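Local coordinates for possible substrate binding protein of ABC transporter system (Rhodopseudomonas palustris, PDB 3N0X) that probably binds branched-chain amino acids or related small ligands as the extracytoplasmic receptor of an ABC transporter, at residues R124-A136 with R359-K371. Numbering follows the deposited sequence.
Sequences RNSSQDAISNAVA and RELKIEEMNIPIK
Ile131 meets the strip 366-369 with both of its branches. Its CB carries CG2, anti to the backbone N, 4.0 Å from Met366 CB; the other branch, through CG1, ends in CD1, which reaches Pro369 tip to tip, 3.6 Å from its CD, and also touches Asn367 O and Ile368 CD1. One turn on, both methyls of Val135 touch Glu365 O, CG1 at 3.7 Å; CG1 also lies against Leu361 CD2, while CG2 faces Met366 CG. Met366, a selenomethionine, is extended through chi2 (165°), carrying SE to 3.7 Å from Ser132 CB, and Leu361 CD1 lies 3.4 Å from Ser132 O. No direct hydrogen bond joins the segments. In this periplasmic binding protein of the leucine-binding family, helix 126-137 follows strand 119-121, at the edge of the first lobe's sheet, and leads into strand 142-149 of the second, where it packs on helix 152-165; the chain leaving strand 359-361 runs along it, consistent with a place near the crossovers between the lobes. At the helix start Asn125 and Gln128 form a capping box: Asn125 OD1 accepts from Gln128 N, and Gln128 OE1 accepts from Asn125 N at 2.9 Å, in the carbonyl plane. Gln128 crosses Ile368 at about a right angle, its CG 3.5 Å from Ile368 CD1, and NE2 hydrogen-bonds to Ala335 O. An alanine here would remove CG and the amide, and would probably leave Asn125 N without its side-chain acceptor and open a gap beside Ile368 CD1. A water donates to Pro369 O at 2.9 Å and accepts a weak bond from Asn125 ND2, while Arg329 NH1 hydrogen-bonds to Ile368 O.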
ATOM      1  N   ARG A 124      -3.097   0.299  -1.771  1.00 13.59           N
ATOM      2  CA  ARG A 124      -2.640  -0.871  -2.522  1.00 14.02           C
ATOM      3  C   ARG A 124      -2.891  -2.111  -1.674  1.00 13.58           C
ATOM      4  O   ARG A 124      -2.926  -2.060  -0.457  1.00 14.79           O
ATOM      5  CB  ARG A 124      -1.185  -0.767  -2.992  1.00 15.57           C
ATOM      6  CG  ARG A 124      -0.115  -1.309  -2.068  1.00 15.30           C
ATOM      7  CD  ARG A 124      -0.022  -0.545  -0.755  1.00 14.38           C
ATOM      8  NE  ARG A 124       1.068  -1.027   0.077  1.00 13.36           N
ATOM      9  CZ  ARG A 124       1.299  -0.703   1.345  1.00 15.07           C
ATOM     10  NH1 ARG A 124       0.573   0.222   1.992  1.00 15.62           N
ATOM     11  NH2 ARG A 124       2.298  -1.310   1.993  1.00 16.69           N
ATOM     12  N   ASN A 125      -3.062  -3.237  -2.334  1.00 14.05           N
ATOM     13  CA  ASN A 125      -3.171  -4.504  -1.627  1.00 13.80           C
ATOM     14  C   ASN A 125      -1.838  -5.243  -1.601  1.00 12.71           C
ATOM     15  O   ASN A 125      -0.887  -4.876  -2.298  1.00 12.92           O
ATOM     16  CB  ASN A 125      -4.344  -5.381  -2.137  1.00 13.30           C
ATOM     17  CG  ASN A 125      -4.193  -5.861  -3.550  1.00 16.07           C
ATOM     18  OD1 ASN A 125      -3.106  -6.228  -3.994  1.00 15.79           O
ATOM     19  ND2 ASN A 125      -5.306  -5.881  -4.292  1.00 18.01           N
ATOM     20  N   SER A 126      -1.742  -6.260  -0.728  1.00 14.16           N
ATOM     21  CA  SER A 126      -0.478  -6.979  -0.546  0.50 13.63           C
ATOM     22  C   SER A 126      -0.034  -7.696  -1.830  1.00 13.40           C
ATOM     23  O   SER A 126       1.159  -7.819  -2.093  1.00 14.55           O
ATOM     24  CB  SER A 126      -0.596  -7.945   0.624  0.50 15.67           C
ATOM     25  OG  SER A 126      -0.662  -7.218   1.836  0.50 17.95           O
ATOM     26  N   SER A 127      -0.982  -8.136  -2.644  1.00 14.08           N
ATOM     27  CA  SER A 127      -0.630  -8.666  -3.975  1.00 16.13           C
ATOM     28  C   SER A 127       0.049  -7.627  -4.867  1.00 14.86           C
ATOM     29  O   SER A 127       1.034  -7.961  -5.554  1.00 14.36           O
ATOM     30  CB  SER A 127      -1.815  -9.316  -4.692  1.00 16.79           C
ATOM     31  OG  SER A 127      -2.099 -10.574  -4.092  1.00 20.50           O
ATOM     32  N   GLN A 128      -0.439  -6.379  -4.879  1.00 12.87           N
ATOM     33  CA  GLN A 128       0.236  -5.311  -5.619  1.00 13.00           C
ATOM     34  C   GLN A 128       1.688  -5.129  -5.125  1.00 11.77           C
ATOM     35  O   GLN A 128       2.613  -4.984  -5.938  1.00 12.75           O
ATOM     36  CB  GLN A 128      -0.559  -4.011  -5.580  1.00 13.01           C
ATOM     37  CG  GLN A 128      -1.791  -4.049  -6.563  1.00 13.37           C
ATOM     38  CD  GLN A 128      -2.750  -2.891  -6.303  1.00 13.96           C
ATOM     39  OE1 GLN A 128      -3.157  -2.665  -5.159  1.00 13.58           O
ATOM     40  NE2 GLN A 128      -3.126  -2.188  -7.348  1.00 13.92           N
ATOM     41  N   ASP A 129       1.890  -5.160  -3.802  1.00 11.53           N
ATOM     42  CA  ASP A 129       3.261  -5.071  -3.292  1.00 12.11           C
ATOM     43  C   ASP A 129       4.157  -6.201  -3.881  1.00 12.60           C
ATOM     44  O   ASP A 129       5.196  -5.965  -4.477  1.00 14.28           O
ATOM     45  CB  ASP A 129       3.269  -5.076  -1.768  1.00 14.72           C
ATOM     46  CG  ASP A 129       2.963  -3.699  -1.169  1.00 17.05           C
ATOM     47  OD1 ASP A 129       3.197  -2.682  -1.855  1.00 16.26           O
ATOM     48  OD2 ASP A 129       2.582  -3.654   0.019  1.00 19.69           O
ATOM     49  N   ALA A 130       3.696  -7.445  -3.767  1.00 12.85           N
ATOM     50  CA  ALA A 130       4.502  -8.566  -4.163  1.00 13.58           C
ATOM     51  C   ALA A 130       4.731  -8.605  -5.664  1.00 12.56           C
ATOM     52  O   ALA A 130       5.838  -8.838  -6.127  1.00 13.48           O
ATOM     53  CB  ALA A 130       3.829  -9.883  -3.650  1.00 13.98           C
ATOM     54  N   ILE A 131       3.665  -8.360  -6.423  1.00 12.48           N
ATOM     55  CA  ILE A 131       3.745  -8.369  -7.853  1.00 12.21           C
ATOM     56  C   ILE A 131       4.666  -7.266  -8.397  1.00 13.08           C
ATOM     57  O   ILE A 131       5.488  -7.505  -9.297  1.00 12.79           O
ATOM     58  CB  ILE A 131       2.306  -8.290  -8.458  1.00 12.90           C
ATOM     59  CG1 ILE A 131       1.570  -9.587  -8.171  1.00 14.85           C
ATOM     60  CG2 ILE A 131       2.355  -8.006  -9.952  1.00 13.41           C
ATOM     61  CD1 ILE A 131       0.037  -9.521  -8.370  1.00 14.38           C
ATOM     62  N   SER A 132       4.508  -6.052  -7.881  1.00 13.08           N
ATOM     63  CA  SER A 132       5.376  -4.975  -8.294  1.00 13.30           C
ATOM     64  C   SER A 132       6.855  -5.341  -8.071  1.00 12.20           C
ATOM     65  O   SER A 132       7.707  -4.994  -8.883  1.00 11.87           O
ATOM     66  CB  SER A 132       5.027  -3.664  -7.565  1.00 13.00           C
ATOM     67  OG  SER A 132       5.263  -3.734  -6.165  1.00 12.48           O
ATOM     68  N   ASN A 133       7.175  -5.993  -6.964  1.00 11.61           N
ATOM     69  CA  ASN A 133       8.551  -6.443  -6.740  1.00 10.87           C
ATOM     70  C   ASN A 133       9.049  -7.431  -7.782  1.00 12.42           C
ATOM     71  O   ASN A 133      10.161  -7.323  -8.281  1.00 12.27           O
ATOM     72  CB  ASN A 133       8.721  -6.968  -5.311  1.00 10.90           C
ATOM     73  CG  ASN A 133       8.956  -5.854  -4.326  1.00 13.19           C
ATOM     74  OD1 ASN A 133      10.123  -5.512  -4.050  1.00 11.96           O
ATOM     75  ND2 ASN A 133       7.884  -5.242  -3.824  1.00 13.48           N
ATOM     76  N   ALA A 134       8.198  -8.387  -8.148  1.00 12.24           N
ATOM     77  CA  ALA A 134       8.575  -9.378  -9.157  1.00 11.55           C
ATOM     78  C   ALA A 134       8.813  -8.724 -10.507  1.00 13.57           C
ATOM     79  O   ALA A 134       9.783  -9.042 -11.202  1.00 13.56           O
ATOM     80  CB  ALA A 134       7.497 -10.473  -9.275  1.00 13.87           C
ATOM     81  N   VAL A 135       7.928  -7.795 -10.900  1.00 12.66           N
ATOM     82  CA  VAL A 135       8.050  -7.090 -12.160  1.00 13.87           C
ATOM     83  C   VAL A 135       9.296  -6.175 -12.129  1.00 13.75           C
ATOM     84  O   VAL A 135      10.000  -6.041 -13.160  1.00 15.94           O
ATOM     85  CB  VAL A 135       6.748  -6.295 -12.462  1.00 13.86           C
ATOM     86  CG1 VAL A 135       6.934  -5.316 -13.621  1.00 15.28           C
ATOM     87  CG2 VAL A 135       5.586  -7.288 -12.696  1.00 16.15           C
ATOM     88  N   ALA A 136       9.601  -5.594 -10.969  1.00 12.97           N
ATOM     89  CA  ALA A 136      10.757  -4.725 -10.853  1.00 13.63           C
ATOM     90  C   ALA A 136      12.065  -5.504 -11.081  1.00 14.09           C
ATOM     91  O   ALA A 136      12.903  -5.083 -11.899  1.00 15.78           O
ATOM     92  CB  ALA A 136      10.797  -4.066  -9.460  1.00 13.20           C
ATOM     93  N   ARG A 359      12.419   2.829 -12.378  1.00 14.35           N
ATOM     94  CA  ARG A 359      11.333   2.819 -13.362  1.00 14.08           C
ATOM     95  C   ARG A 359      10.016   2.953 -12.625  1.00 13.92           C
ATOM     96  O   ARG A 359       9.856   2.350 -11.556  1.00 15.48           O
ATOM     97  CB  ARG A 359      11.300   1.487 -14.123  1.00 14.87           C
ATOM     98  CG  ARG A 359      10.343   1.510 -15.341  1.00 21.67           C
ATOM     99  CD  ARG A 359      10.121   0.097 -15.904  1.00 26.59           C
ATOM    100  NE  ARG A 359       9.032   0.083 -16.901  1.00 26.65           N
ATOM    101  CZ  ARG A 359       9.175   0.476 -18.168  1.00 39.24           C
ATOM    102  NH1 ARG A 359      10.339   0.949 -18.615  1.00 35.58           N
ATOM    103  NH2 ARG A 359       8.138   0.425 -18.999  1.00 38.50           N
ATOM    104  N   GLU A 360       9.088   3.712 -13.222  1.00 14.47           N
ATOM    105  CA  GLU A 360       7.694   3.716 -12.771  1.00 14.70           C
ATOM    106  C   GLU A 360       6.996   2.532 -13.422  1.00 15.60           C
ATOM    107  O   GLU A 360       6.960   2.425 -14.636  1.00 18.15           O
ATOM    108  CB  GLU A 360       6.973   5.002 -13.168  1.00 16.01           C
ATOM    109  CG  GLU A 360       5.490   5.003 -12.729  1.00 15.94           C
ATOM    110  CD  GLU A 360       4.727   6.210 -13.216  1.00 28.07           C
ATOM    111  OE1 GLU A 360       5.358   7.099 -13.854  1.00 35.01           O
ATOM    112  OE2 GLU A 360       3.487   6.254 -13.015  1.00 20.57           O
ATOM    113  N   LEU A 361       6.472   1.616 -12.614  1.00 13.76           N
ATOM    114  CA  LEU A 361       5.735   0.497 -13.165  1.00 13.67           C
ATOM    115  C   LEU A 361       4.288   0.957 -13.326  1.00 14.26           C
ATOM    116  O   LEU A 361       3.543   1.102 -12.344  1.00 14.74           O
ATOM    117  CB  LEU A 361       5.846  -0.705 -12.242  1.00 14.51           C
ATOM    118  CG  LEU A 361       7.253  -1.097 -11.803  1.00 14.61           C
ATOM    119  CD1 LEU A 361       7.219  -2.261 -10.790  1.00 16.22           C
ATOM    120  CD2 LEU A 361       8.104  -1.476 -13.013  1.00 15.76           C
ATOM    121  N   LYS A 362       3.909   1.189 -14.569  1.00 16.83           N
ATOM    122  CA  LYS A 362       2.589   1.673 -14.933  0.50 17.33           C
ATOM    123  C   LYS A 362       1.542   0.575 -14.748  1.00 16.61           C
ATOM    124  O   LYS A 362       1.867  -0.616 -14.676  1.00 15.65           O
ATOM    125  CB  LYS A 362       2.604   2.151 -16.389  0.50 19.43           C
ATOM    126  CG  LYS A 362       3.638   3.232 -16.683  0.50 22.24           C
ATOM    127  CD  LYS A 362       3.267   4.572 -16.048  0.50 24.46           C
ATOM    128  N   ILE A 363       0.282   0.980 -14.700  1.00 15.97           N
ATOM    129  CA  ILE A 363      -0.803   0.046 -14.436  1.00 17.04           C
ATOM    130  C   ILE A 363      -0.770  -1.178 -15.333  1.00 17.69           C
ATOM    131  O   ILE A 363      -0.930  -2.300 -14.858  1.00 17.64           O
ATOM    132  CB  ILE A 363      -2.169   0.772 -14.517  1.00 15.29           C
ATOM    133  CG1 ILE A 363      -2.368   1.646 -13.271  1.00 17.26           C
ATOM    134  CG2 ILE A 363      -3.322  -0.242 -14.659  1.00 17.41           C
ATOM    135  CD1 ILE A 363      -3.398   2.725 -13.409  1.00 16.12           C
ATOM    136  N   GLU A 364      -0.526  -0.966 -16.628  1.00 18.25           N
ATOM    137  CA  GLU A 364      -0.553  -2.106 -17.558  0.70 20.42           C
ATOM    138  C   GLU A 364       0.641  -3.045 -17.469  1.00 19.09           C
ATOM    139  O   GLU A 364       0.649  -4.107 -18.127  1.00 22.34           O
ATOM    140  CB  GLU A 364      -0.731  -1.671 -19.012  0.70 23.20           C
ATOM    141  CG  GLU A 364      -0.246  -0.287 -19.338  0.70 28.71           C
ATOM    142  CD  GLU A 364      -1.104   0.815 -18.708  0.70 29.78           C
ATOM    143  OE1 GLU A 364      -2.355   0.884 -18.888  0.70 39.40           O
ATOM    144  OE2 GLU A 364      -0.504   1.627 -18.013  0.70 19.98           O
ATOM    145  N   GLU A 365       1.648  -2.669 -16.690  1.00 17.75           N
ATOM    146  CA  GLU A 365       2.837  -3.531 -16.498  1.00 18.22           C
ATOM    147  C   GLU A 365       2.661  -4.613 -15.448  1.00 17.25           C
ATOM    148  O   GLU A 365       3.578  -5.427 -15.280  1.00 18.03           O
ATOM    149  CB  GLU A 365       4.056  -2.669 -16.128  1.00 17.94           C
ATOM    150  CG  GLU A 365       4.419  -1.712 -17.266  1.00 21.40           C
ATOM    151  CD  GLU A 365       5.551  -0.759 -16.933  1.00 22.55           C
ATOM    152  OE1 GLU A 365       6.562  -1.204 -16.366  1.00 25.99           O
ATOM    153  OE2 GLU A 365       5.482   0.408 -17.330  1.00 23.44           O
HETATM  154  N   MSE A 366       1.545  -4.607 -14.705  1.00 16.66           N
HETATM  155  CA  MSE A 366       1.311  -5.576 -13.626  1.00 16.52           C
HETATM  156  C   MSE A 366      -0.067  -6.174 -13.800  1.00 17.73           C
HETATM  157  O   MSE A 366      -1.024  -5.437 -13.973  1.00 20.83           O
HETATM  158  CB  MSE A 366       1.395  -4.919 -12.254  1.00 16.98           C
HETATM  159  CG  MSE A 366       2.762  -4.308 -11.897  1.00 16.45           C
HETATM  160 SE   MSE A 366       2.703  -3.134 -10.430  0.75 13.92          SE
HETATM  161  CE  MSE A 366       1.769  -1.688 -11.317  1.00 15.03           C
ATOM    162  N   ASN A 367      -0.157  -7.493 -13.794  1.00 16.13           N
ATOM    163  CA  ASN A 367      -1.445  -8.198 -13.815  0.50 16.46           C
ATOM    164  C   ASN A 367      -1.872  -8.514 -12.375  1.00 17.28           C
ATOM    165  O   ASN A 367      -1.315  -9.414 -11.723  1.00 18.88           O
ATOM    166  CB  ASN A 367      -1.345  -9.507 -14.603  0.50 15.74           C
ATOM    167  CG  ASN A 367      -2.659 -10.257 -14.626  0.50 17.28           C
ATOM    168  OD1 ASN A 367      -3.713  -9.655 -14.743  0.50 24.69           O
ATOM    169  ND2 ASN A 367      -2.599 -11.573 -14.512  0.50 26.59           N
ATOM    170  N   ILE A 368      -2.851  -7.778 -11.858  1.00 16.16           N
ATOM    171  CA  ILE A 368      -3.277  -7.977 -10.457  1.00 15.73           C
ATOM    172  C   ILE A 368      -4.470  -8.960 -10.513  1.00 17.08           C
ATOM    173  O   ILE A 368      -5.513  -8.665 -11.142  1.00 17.56           O
ATOM    174  CB  ILE A 368      -3.692  -6.660  -9.778  1.00 16.61           C
ATOM    175  CG1 ILE A 368      -2.609  -5.599  -9.981  1.00 13.69           C
ATOM    176  CG2 ILE A 368      -4.031  -6.904  -8.317  1.00 16.49           C
ATOM    177  CD1 ILE A 368      -1.237  -5.956  -9.489  1.00 17.48           C
ATOM    178  N   PRO A 369      -4.329 -10.136  -9.866  1.00 19.99           N
ATOM    179  CA  PRO A 369      -5.409 -11.132  -9.945  0.50 21.26           C
ATOM    180  C   PRO A 369      -6.754 -10.622  -9.405  1.00 19.77           C
ATOM    181  O   PRO A 369      -6.787  -9.775  -8.497  1.00 21.61           O
ATOM    182  CB  PRO A 369      -4.897 -12.288  -9.063  0.50 21.93           C
ATOM    183  CG  PRO A 369      -3.958 -11.666  -8.102  0.50 22.56           C
ATOM    184  CD  PRO A 369      -3.381 -10.425  -8.772  0.50 19.80           C
ATOM    185  N   ILE A 370      -7.843 -11.141  -9.976  1.00 19.30           N
ATOM    186  CA  ILE A 370      -9.212 -10.869  -9.537  1.00 19.58           C
ATOM    187  C   ILE A 370      -9.623 -12.101  -8.716  1.00 20.91           C
ATOM    188  O   ILE A 370      -9.616 -13.232  -9.217  1.00 20.69           O
ATOM    189  CB  ILE A 370     -10.120 -10.624 -10.745  1.00 21.90           C
ATOM    190  CG1 ILE A 370      -9.680  -9.326 -11.457  1.00 23.01           C
ATOM    191  CG2 ILE A 370     -11.626 -10.537 -10.314  1.00 25.36           C
ATOM    192  CD1 ILE A 370     -10.235  -9.084 -12.855  1.00 27.24           C
ATOM    193  N   LYS A 371      -9.935 -11.893  -7.448  1.00 20.48           N
ATOM    194  CA  LYS A 371     -10.146 -12.979  -6.486  1.00 22.33           C
ATOM    195  C   LYS A 371     -11.473 -12.888  -5.759  1.00 22.08           C
ATOM    196  O   LYS A 371     -11.668 -13.591  -4.764  1.00 23.36           O
ATOM    197  CB  LYS A 371      -9.035 -12.927  -5.435  1.00 23.34           C
ATOM    198  CG  LYS A 371      -7.617 -13.020  -6.024  1.00 29.34           C
TER
HETATM  199  O   HOH W   1      -6.047  -8.680  -5.869  1.00 30.39           O